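PDB 6B7K: endo-alpha-(1->5)-L-arabinanase from Bacillus licheniformis, which probably cleaves internal alpha-(1->5)-arabinofuranosidic linkages in arabinan, acting as a calcium-containing glycoside hydrolase of family 43. Local coordinates for residues Y34-G39 / D114-G119; L205-D210 / K240-G245; Q263-N268 / N289-D294. All coordinates share one frame; numbering follows the deposited sequence.

Contact 1: residues Y34-G39 / D114-G119; sequences YTFGTG and DRISSG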
loop_
_atom_site.group_PDB
_atom_site.type_symbol
_atom_site.label_atom_id
_atom_site.label_comp_id
_atom_site.label_asym_id
_atom_site.label_seq_id
_atom_site.Cartn_x
_atom_site.Cartn_y
_atom_site.Cartn_z
ATOM N N TYR A 34 1.822 3.506 -14.460
ATOM C CA TYR A 34 0.452 3.427 -13.966
ATOM C C TYR A 34 0.473 3.517 -12.450
ATOM O O TYR A 34 1.129 2.708 -11.786
ATOM C CB TYR A 34 -0.238 2.132 -14.413
ATOM C CG TYR A 34 -0.525 2.057 -15.895
ATOM C CD1 TYR A 34 -1.625 2.708 -16.442
ATOM C CD2 TYR A 34 0.297 1.331 -16.747
ATOM C CE1 TYR A 34 -1.894 2.642 -17.796
ATOM C CE2 TYR A 34 0.036 1.256 -18.102
ATOM C CZ TYR A 34 -1.060 1.915 -18.623
ATOM O OH TYR A 34 -1.320 1.844 -19.974
ATOM N N THR A 35 -0.238 4.499 -11.907
ATOM C CA THR A 35 -0.435 4.626 -10.472
ATOM C C THR A 35 -1.873 4.243 -10.145
ATOM O O THR A 35 -2.815 4.898 -10.606
ATOM C CB THR A 35 -0.138 6.044 -9.986
ATOM O OG1 THR A 35 1.249 6.343 -10.175
ATOM C CG2 THR A 35 -0.475 6.175 -8.508
ATOM N N PHE A 36 -2.036 3.170 -9.379
ATOM C CA PHE A 36 -3.337 2.776 -8.859
ATOM C C PHE A 36 -3.546 3.430 -7.500
ATOM O O PHE A 36 -2.637 3.439 -6.663
ATOM C CB PHE A 36 -3.437 1.254 -8.740
ATOM C CG PHE A 36 -3.537 0.540 -10.063
ATOM C CD1 PHE A 36 -2.429 0.407 -10.883
ATOM C CD2 PHE A 36 -4.738 -0.012 -10.478
ATOM C CE1 PHE A 36 -2.518 -0.253 -12.097
ATOM C CE2 PHE A 36 -4.835 -0.674 -11.690
ATOM C CZ PHE A 36 -3.724 -0.795 -12.500
ATOM N N GLY A 37 -4.739 3.983 -7.282
ATOM C CA GLY A 37 -5.027 4.689 -6.053
ATOM C C GLY A 37 -6.454 4.456 -5.606
ATOM O O GLY A 37 -7.252 3.824 -6.301
ATOM N N THR A 38 -6.754 4.967 -4.412
ATOM C CA THR A 38 -8.116 4.937 -3.900
ATOM C C THR A 38 -9.046 5.654 -4.869
ATOM O O THR A 38 -8.726 6.736 -5.369
ATOM C CB THR A 38 -8.173 5.589 -2.518
ATOM O OG1 THR A 38 -7.421 4.800 -1.588
ATOM C CG2 THR A 38 -9.609 5.699 -2.030
ATOM N N GLY A 39 -10.194 5.040 -5.140
ATOM C CA GLY A 39 -11.058 5.542 -6.190
ATOM C C GLY A 39 -11.581 6.934 -5.894
ATOM O O GLY A 39 -11.813 7.313 -4.744
ATOM N N ASP A 114 -3.976 -9.863 -17.729
ATOM C CA ASP A 114 -2.727 -10.157 -18.416
ATOM C C ASP A 114 -2.023 -8.910 -18.923
ATOM O O ASP A 114 -0.822 -8.966 -19.216
ATOM C CB ASP A 114 -2.975 -11.093 -19.605
ATOM C CG ASP A 114 -3.623 -10.382 -20.780
ATOM O OD1 ASP A 114 -4.703 -9.787 -20.598
ATOM O OD2 ASP A 114 -3.040 -10.405 -21.883
ATOM N N ARG A 115 -2.740 -7.796 -19.039
ATOM C CA ARG A 115 -2.177 -6.571 -19.599
ATOM C C ARG A 115 -3.045 -5.409 -19.154
ATOM O O ARG A 115 -4.228 -5.351 -19.506
ATOM C CB ARG A 115 -2.108 -6.648 -21.126
ATOM C CG ARG A 115 -1.658 -5.357 -21.787
ATOM C CD ARG A 115 -1.425 -5.546 -23.275
ATOM N NE ARG A 115 -2.617 -6.032 -23.962
ATOM C CZ ARG A 115 -3.534 -5.250 -24.521
ATOM N NH1 ARG A 115 -3.406 -3.932 -24.475
ATOM N NH2 ARG A 115 -4.582 -5.789 -25.127
ATOM N N ILE A 116 -2.460 -4.487 -18.385
ATOM C CA ILE A 116 -3.228 -3.373 -17.834
ATOM C C ILE A 116 -3.860 -2.542 -18.943
ATOM O O ILE A 116 -4.981 -2.040 -18.792
ATOM C CB ILE A 116 -2.326 -2.520 -16.921
ATOM C CG1 ILE A 116 -1.832 -3.357 -15.740
ATOM C CG2 ILE A 116 -3.063 -1.280 -16.438
ATOM C CD1 ILE A 116 -0.948 -2.600 -14.769
ATOM N N SER A 117 -3.173 -2.402 -20.078
ATOM C CA SER A 117 -3.682 -1.564 -21.158
ATOM C C SER A 117 -4.912 -2.155 -21.841
ATOM O O SER A 117 -5.547 -1.459 -22.643
ATOM C CB SER A 117 -2.583 -1.311 -22.193
ATOM O OG SER A 117 -2.332 -2.467 -22.971
ATOM N N SER A 118 -5.267 -3.409 -21.553
ATOM C CA SER A 118 -6.522 -3.942 -22.068
ATOM C C SER A 118 -7.722 -3.408 -21.302
ATOM O O SER A 118 -8.829 -3.375 -21.851
ATOM C CB SER A 118 -6.516 -5.471 -22.017
ATOM O OG SER A 118 -6.756 -5.938 -20.702
ATOM N N GLY A 119 -7.530 -2.984 -20.052
ATOM C CA GLY A 119 -8.623 -2.492 -19.238
ATOM C C GLY A 119 -9.619 -3.538 -18.796
ATOM O O GLY A 119 -10.645 -3.187 -18.210
#
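I116 meets two aromatic rings of the strand, Y34 and F36. CG2 sits squarely over one face of the Y34 ring, 4.1 Å from the ring centroid and 3° off its normal, a CH-pi contact, and also touches CZ of F36. CD1 goes to F36 alone, where it lies at the ring edge, 3.9 Å from CE1. With CG1 anti to the carbonyl carbon (chi1 -62°) and the chain then extended, CD1 is carried to the F36 edge and CG2 lies between the two rings. This is the packed part, and it is wholly apolar.

The solvent side is looser. S117 is exposed and offers just its CB, 4.1 Å from Y34 OH, and no hydrogen bond joins the two segments. The 3-10 turn at 116-118 is held from within: S118 N and S118 OG both donate to R115 O.

In this five-bladed propeller the contact joins two blades. Y34 and F36 lie on strand 32-38, between strands 25-29 and 44-49. I116 comes from the turn linking strands 106-113 and 122-130. E29 OE1 accepts from I116 N, while I27 of strand 25-29 and I85 of strand 81-87 also pack on the I116 side chain.

Contact 2: residues L205-D210 / K240-G245; sequences LFVSFD and KNMMNG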
loop_
_atom_site.group_PDB
_atom_site.type_symbol
_atom_site.label_atom_id
_atom_site.label_comp_id
_atom_site.label_asym_id
_atom_site.label_seq_id
_atom_site.Cartn_x
_atom_site.Cartn_y
_atom_site.Cartn_z
ATOM N N LEU A 205 10.376 -3.740 5.535
ATOM C CA LEU A 205 8.968 -3.407 5.716
ATOM C C LEU A 205 8.835 -1.899 5.894
ATOM O O LEU A 205 9.303 -1.341 6.893
ATOM C CB LEU A 205 8.388 -4.150 6.917
ATOM C CG LEU A 205 7.022 -3.657 7.402
ATOM C CD1 LEU A 205 5.973 -3.797 6.305
ATOM C CD2 LEU A 205 6.590 -4.389 8.663
ATOM N N PHE A 206 8.208 -1.238 4.922
ATOM C CA PHE A 206 7.815 0.157 5.065
ATOM C C PHE A 206 6.392 0.219 5.599
ATOM O O PHE A 206 5.564 -0.638 5.280
ATOM C CB PHE A 206 7.894 0.898 3.728
ATOM C CG PHE A 206 9.259 0.899 3.103
ATOM C CD1 PHE A 206 9.714 -0.200 2.392
ATOM C CD2 PHE A 206 10.076 2.010 3.201
ATOM C CE1 PHE A 206 10.965 -0.195 1.806
ATOM C CE2 PHE A 206 11.328 2.021 2.619
ATOM C CZ PHE A 206 11.773 0.916 1.920
ATOM N N VAL A 207 6.111 1.233 6.419
ATOM C CA VAL A 207 4.783 1.442 6.987
ATOM C C VAL A 207 4.506 2.938 7.054
ATOM O O VAL A 207 5.388 3.772 6.840
ATOM C CB VAL A 207 4.622 0.817 8.392
ATOM C CG1 VAL A 207 4.716 -0.707 8.343
ATOM C CG2 VAL A 207 5.646 1.395 9.347
ATOM N N SER A 208 3.259 3.269 7.371
ATOM C CA SER A 208 2.830 4.644 7.578
ATOM C C SER A 208 2.400 4.813 9.029
ATOM O O SER A 208 1.647 3.988 9.556
ATOM C CB SER A 208 1.690 5.013 6.627
ATOM O OG SER A 208 2.103 4.886 5.278
ATOM N N PHE A 209 2.880 5.874 9.666
ATOM C CA PHE A 209 2.585 6.152 11.063
ATOM C C PHE A 209 1.553 7.266 11.190
ATOM O O PHE A 209 1.517 8.199 10.384
ATOM C CB PHE A 209 3.854 6.551 11.825
ATOM C CG PHE A 209 4.712 5.390 12.249
ATOM C CD1 PHE A 209 4.274 4.084 12.098
ATOM C CD2 PHE A 209 5.958 5.612 12.820
ATOM C CE1 PHE A 209 5.066 3.021 12.496
ATOM C CE2 PHE A 209 6.754 4.555 13.221
ATOM C CZ PHE A 209 6.308 3.258 13.058
ATOM N N ASP A 210 0.707 7.145 12.217
ATOM C CA ASP A 210 -0.182 8.205 12.685
ATOM C C ASP A 210 -1.328 8.499 11.713
ATOM O O ASP A 210 -1.709 7.636 10.916
ATOM C CB ASP A 210 0.630 9.470 12.986
ATOM C CG ASP A 210 1.818 9.206 13.901
ATOM O OD1 ASP A 210 1.647 8.493 14.914
ATOM O OD2 ASP A 210 2.924 9.711 13.606
ATOM N N LYS A 240 15.119 -1.325 17.422
ATOM C CA LYS A 240 13.813 -1.424 18.053
ATOM C C LYS A 240 12.887 -2.269 17.188
ATOM O O LYS A 240 12.728 -2.004 15.992
ATOM C CB LYS A 240 13.213 -0.034 18.277
ATOM C CG LYS A 240 12.007 -0.019 19.206
ATOM C CD LYS A 240 11.497 1.394 19.430
ATOM C CE LYS A 240 10.339 1.410 20.414
ATOM N NZ LYS A 240 9.719 2.759 20.524
ATOM N N ASN A 241 12.284 -3.288 17.796
ATOM C CA ASN A 241 11.348 -4.140 17.076
ATOM C C ASN A 241 10.133 -3.332 16.643
ATOM O O ASN A 241 9.569 -2.563 17.427
ATOM C CB ASN A 241 10.925 -5.314 17.960
ATOM C CG ASN A 241 10.218 -6.413 17.184
ATOM O OD1 ASN A 241 9.493 -6.154 16.222
ATOM N ND2 ASN A 241 10.423 -7.655 17.609
ATOM N N MET A 242 9.731 -3.505 15.381
ATOM C CA MET A 242 8.552 -2.817 14.872
ATOM C C MET A 242 7.269 -3.278 15.549
ATOM O O MET A 242 6.242 -2.603 15.415
ATOM C CB MET A 242 8.444 -3.002 13.356
ATOM C CG MET A 242 9.618 -2.418 12.580
ATOM S SD MET A 242 9.327 -2.296 10.802
ATOM C CE MET A 242 8.027 -1.063 10.755
ATOM N N MET A 243 7.298 -4.402 16.268
ATOM C CA MET A 243 6.151 -4.837 17.053
ATOM C C MET A 243 5.987 -4.047 18.344
ATOM O O MET A 243 4.924 -4.124 18.967
ATOM C CB MET A 243 6.263 -6.331 17.375
ATOM C CG MET A 243 5.769 -7.243 16.263
ATOM S SD MET A 243 4.016 -7.003 15.891
ATOM C CE MET A 243 3.261 -7.535 17.425
ATOM N N ASN A 244 7.010 -3.302 18.761
ATOM C CA ASN A 244 6.930 -2.419 19.918
ATOM C C ASN A 244 6.968 -0.950 19.506
ATOM O O ASN A 244 7.426 -0.095 20.268
ATOM C CB ASN A 244 8.054 -2.717 20.910
ATOM C CG ASN A 244 7.761 -3.924 21.783
ATOM O OD1 ASN A 244 6.847 -4.703 21.509
ATOM N ND2 ASN A 244 8.543 -4.084 22.845
ATOM N N GLY A 245 6.492 -0.647 18.302
ATOM C CA GLY A 245 6.525 0.706 17.792
ATOM C C GLY A 245 7.803 1.094 17.089
ATOM O O GLY A 245 7.993 2.283 16.798
#
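M242 points its side chain at strand 202-209, where L205 and V207 receive it. The strand belongs to one blade of the five-bladed beta-propeller found in GH43 enzymes. M242 lies in the long loop between the third and fourth strands of the same blade, 221-227 and 248-251, and this loop folds back over the sheet.

M242 and V207 meet tip to tip. The methyl CE of M242 is 3.7 Å from CG2 of V207, and CG1 of V207 is only a little farther from it. L205 is met differently: the two side chains cross obliquely, with M242 SD 4.1 Å from L205 CD2. The sulfur also lies 4.0 Å from L205 O, a plain van der Waals approach. The M242 chain is extended as far as SD and then bends (chi3 67°). That last bend turns CE toward the valine while SD stays beside the leucine. Y234 and A182 also touch the buried M242 side chain.

F209 marks the other end of the contact. Its CZ comes to 4.2 Å from G245 O, with the carbonyl oblique to the ring. R184 makes a cation-pi contact with the same ring. V207 is about 7 Å, side chain to side chain, from E192, the predicted proton donor, so this packing lies close to the probable active site.

The loop shapes itself. G245 has a positive phi (87°), at which a side chain would jam against the preceding carbonyl. Just before M242, N241 makes an Asx turn: its OD1 accepts from M243 N at 2.8 Å and 172°, with the donor lying above the amide carbonyl plane.

Contact 3: residues Q263-N268 / N289-D294; sequences QDVLNN and NDLYWD. With CA (calcium ion), chain F.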
loop_
_atom_site.group_PDB
_atom_site.type_symbol
_atom_site.label_atom_id
_atom_site.label_comp_id
_atom_site.label_asym_id
_atom_site.label_seq_id
_atom_site.Cartn_x
_atom_site.Cartn_y
_atom_site.Cartn_z
ATOM N N GLN A 263 2.919 4.669 1.306
ATOM C CA GLN A 263 3.958 4.549 0.303
ATOM C C GLN A 263 3.940 3.162 -0.333
ATOM O O GLN A 263 3.231 2.250 0.100
ATOM C CB GLN A 263 5.328 4.819 0.922
ATOM C CG GLN A 263 5.869 3.656 1.744
ATOM C CD GLN A 263 4.959 3.274 2.899
ATOM O OE1 GLN A 263 4.429 4.137 3.600
ATOM N NE2 GLN A 263 4.764 1.976 3.092
ATOM N N ASP A 264 4.737 3.021 -1.388
ATOM C CA ASP A 264 4.996 1.731 -2.006
ATOM C C ASP A 264 6.284 1.858 -2.802
ATOM O O ASP A 264 6.632 2.947 -3.267
ATOM C CB ASP A 264 3.838 1.279 -2.904
ATOM C CG ASP A 264 3.796 -0.228 -3.089
ATOM O OD1 ASP A 264 4.756 -0.909 -2.673
ATOM O OD2 ASP A 264 2.798 -0.732 -3.638
ATOM N N VAL A 265 6.995 0.742 -2.942
ATOM C CA VAL A 265 8.286 0.712 -3.619
ATOM C C VAL A 265 8.181 -0.171 -4.855
ATOM O O VAL A 265 7.492 -1.197 -4.844
ATOM C CB VAL A 265 9.411 0.219 -2.684
ATOM C CG1 VAL A 265 9.657 1.228 -1.574
ATOM C CG2 VAL A 265 9.064 -1.143 -2.100
ATOM N N LEU A 266 8.867 0.234 -5.923
ATOM C CA LEU A 266 8.865 -0.494 -7.185
ATOM C C LEU A 266 10.297 -0.774 -7.609
ATOM O O LEU A 266 11.113 0.149 -7.700
ATOM C CB LEU A 266 8.147 0.291 -8.286
ATOM C CG LEU A 266 8.299 -0.233 -9.718
ATOM C CD1 LEU A 266 7.649 -1.601 -9.867
ATOM C CD2 LEU A 266 7.721 0.757 -10.720
ATOM N N ASN A 267 10.595 -2.050 -7.862
ATOM C CA ASN A 267 11.878 -2.486 -8.409
ATOM C C ASN A 267 13.054 -2.081 -7.526
ATOM O O ASN A 267 14.185 -1.970 -8.011
ATOM C CB ASN A 267 12.072 -1.956 -9.837
ATOM C CG ASN A 267 12.977 -2.840 -10.675
ATOM O OD1 ASN A 267 13.230 -3.996 -10.333
ATOM N ND2 ASN A 267 13.464 -2.302 -11.787
ATOM N N ASN A 268 12.799 -1.856 -6.233
ATOM C CA ASN A 268 13.836 -1.471 -5.272
ATOM C C ASN A 268 14.581 -0.216 -5.721
ATOM O O ASN A 268 15.795 -0.096 -5.534
ATOM C CB ASN A 268 14.819 -2.619 -5.023
ATOM C CG ASN A 268 14.248 -3.694 -4.125
ATOM O OD1 ASN A 268 13.374 -3.428 -3.299
ATOM N ND2 ASN A 268 14.746 -4.917 -4.275
ATOM N N ASN A 289 9.810 9.315 -5.758
ATOM C CA ASN A 289 11.231 9.497 -5.512
ATOM C C ASN A 289 11.994 8.271 -5.983
ATOM O O ASN A 289 11.501 7.145 -5.897
ATOM C CB ASN A 289 11.523 9.728 -4.024
ATOM C CG ASN A 289 11.179 11.125 -3.573
ATOM O OD1 ASN A 289 12.057 11.977 -3.439
ATOM N ND2 ASN A 289 9.897 11.372 -3.340
ATOM N N ASP A 290 13.201 8.505 -6.487
ATOM C CA ASP A 290 14.151 7.419 -6.677
ATOM C C ASP A 290 14.709 7.016 -5.318
ATOM O O ASP A 290 15.291 7.844 -4.611
ATOM C CB ASP A 290 15.276 7.843 -7.619
ATOM C CG ASP A 290 14.836 7.890 -9.069
ATOM O OD1 ASP A 290 13.674 7.531 -9.349
ATOM O OD2 ASP A 290 15.653 8.284 -9.929
ATOM N N LEU A 291 14.517 5.753 -4.945
ATOM C CA LEU A 291 14.938 5.265 -3.638
ATOM C C LEU A 291 16.350 4.702 -3.722
ATOM O O LEU A 291 16.652 3.893 -4.605
ATOM C CB LEU A 291 13.974 4.197 -3.122
ATOM C CG LEU A 291 14.112 3.898 -1.628
ATOM C CD1 LEU A 291 13.768 5.136 -0.817
ATOM C CD2 LEU A 291 13.243 2.726 -1.218
ATOM N N TYR A 292 17.208 5.128 -2.802
ATOM C CA TYR A 292 18.585 4.662 -2.731
ATOM C C TYR A 292 18.806 3.924 -1.418
ATOM O O TYR A 292 17.897 3.784 -0.594
ATOM C CB TYR A 292 19.563 5.829 -2.883
ATOM C CG TYR A 292 19.334 6.619 -4.145
ATOM C CD1 TYR A 292 19.864 6.198 -5.357
ATOM C CD2 TYR A 292 18.571 7.779 -4.128
ATOM C CE1 TYR A 292 19.650 6.915 -6.517
ATOM C CE2 TYR A 292 18.350 8.502 -5.281
ATOM C CZ TYR A 292 18.891 8.067 -6.473
ATOM O OH TYR A 292 18.666 8.791 -7.621
ATOM N N TRP A 293 20.030 3.436 -1.233
ATOM C CA TRP A 293 20.375 2.633 -0.070
ATOM C C TRP A 293 21.778 3.008 0.386
ATOM O O TRP A 293 22.703 3.065 -0.431
ATOM C CB TRP A 293 20.280 1.135 -0.393
ATOM C CG TRP A 293 19.030 0.772 -1.162
ATOM C CD1 TRP A 293 18.814 0.941 -2.499
ATOM C CD2 TRP A 293 17.829 0.187 -0.636
ATOM N NE1 TRP A 293 17.559 0.501 -2.837
ATOM C CE2 TRP A 293 16.933 0.034 -1.712
ATOM C CE3 TRP A 293 17.426 -0.221 0.639
ATOM C CZ2 TRP A 293 15.661 -0.515 -1.555
ATOM C CZ3 TRP A 293 16.163 -0.768 0.792
ATOM C CH2 TRP A 293 15.295 -0.907 -0.297
ATOM N N ASP A 294 21.932 3.269 1.685
ATOM C CA ASP A 294 23.196 3.778 2.208
ATOM C C ASP A 294 24.249 2.679 2.300
ATOM O O ASP A 294 24.092 1.608 1.704
ATOM C CB ASP A 294 22.986 4.441 3.576
ATOM C CG ASP A 294 22.373 3.504 4.610
ATOM O OD1 ASP A 294 22.347 2.274 4.388
ATOM O OD2 ASP A 294 21.910 4.007 5.657
HETATM CA CA CA F . 3.444 -3.158 -3.509
HETATM O O HOH W 1 5.863 -3.168 -4.493
#
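W293 NE1 donates to the backbone O of N268 in the one hydrogen bond between the segments. The bond is 3.3 Å long, with an N-H...O angle of 158°. The oxygen lies at the indole edge, close to the ring plane, while the donor stands above the plane of the N268 carbonyl. The N268 amide plane is turned 88° to the ring, and its OD1 is 4.1 Å from W293 CZ2. The amide's own bonds go to T197 OG1 and Y198 O. K199 makes a cation-pi contact with the indole. A phenylalanine here has no indole N-H and would probably leave N268 O without this donor, setting the turn at N268 freer to move.

The apolar part is one pair. V265 CG1 and L291 CD2 are 3.9 Å apart. L291 has CG anti to the backbone N (chi1 -165°), which carries its methyl toward the valine. F206 of the neighbouring blade touches both side chains.

Both segments belong to the same antiparallel blade of the five-bladed propeller. Strand 270-277 runs between 257-266 and 284-293, so the contact spans the blade at the turn where N267 and N268 take left-handed backbone angles.

Metal bonds lie at the opposite end of segment 263-268. D264 grips the calcium ion with both carboxylate oxygens, OD1 at 2.7 Å and OD2 at 2.5 Å. D84 and D142 also bind calcium at this site. A water 2.6 Å from the calcium ion donates a hydrogen bond to V265 O, and V265 N donates to D264 OD1.

In the fold
Contact 2 is the most buried of the three; contacts 1 and 3 are partly buried. Contacts 2 and 3 each stay within one blade, whereas contact 1 joins two. Contacts 1 and 2 have no hydrogen bond between their segments: one sets an isoleucine against rings, the other a methionine against aliphatic chains. Contact 3 adds a tryptophan hydrogen bond, and its segment 263-268 also carries a calcium ligand, D264. Contacts 1 and 2 lie on opposite sides of the chain's centre, about 29 Å apart between centres. Contacts 2 and 3 touch between neighbouring blades, where S208 OG lies 3.0 Å from Q263 OE1.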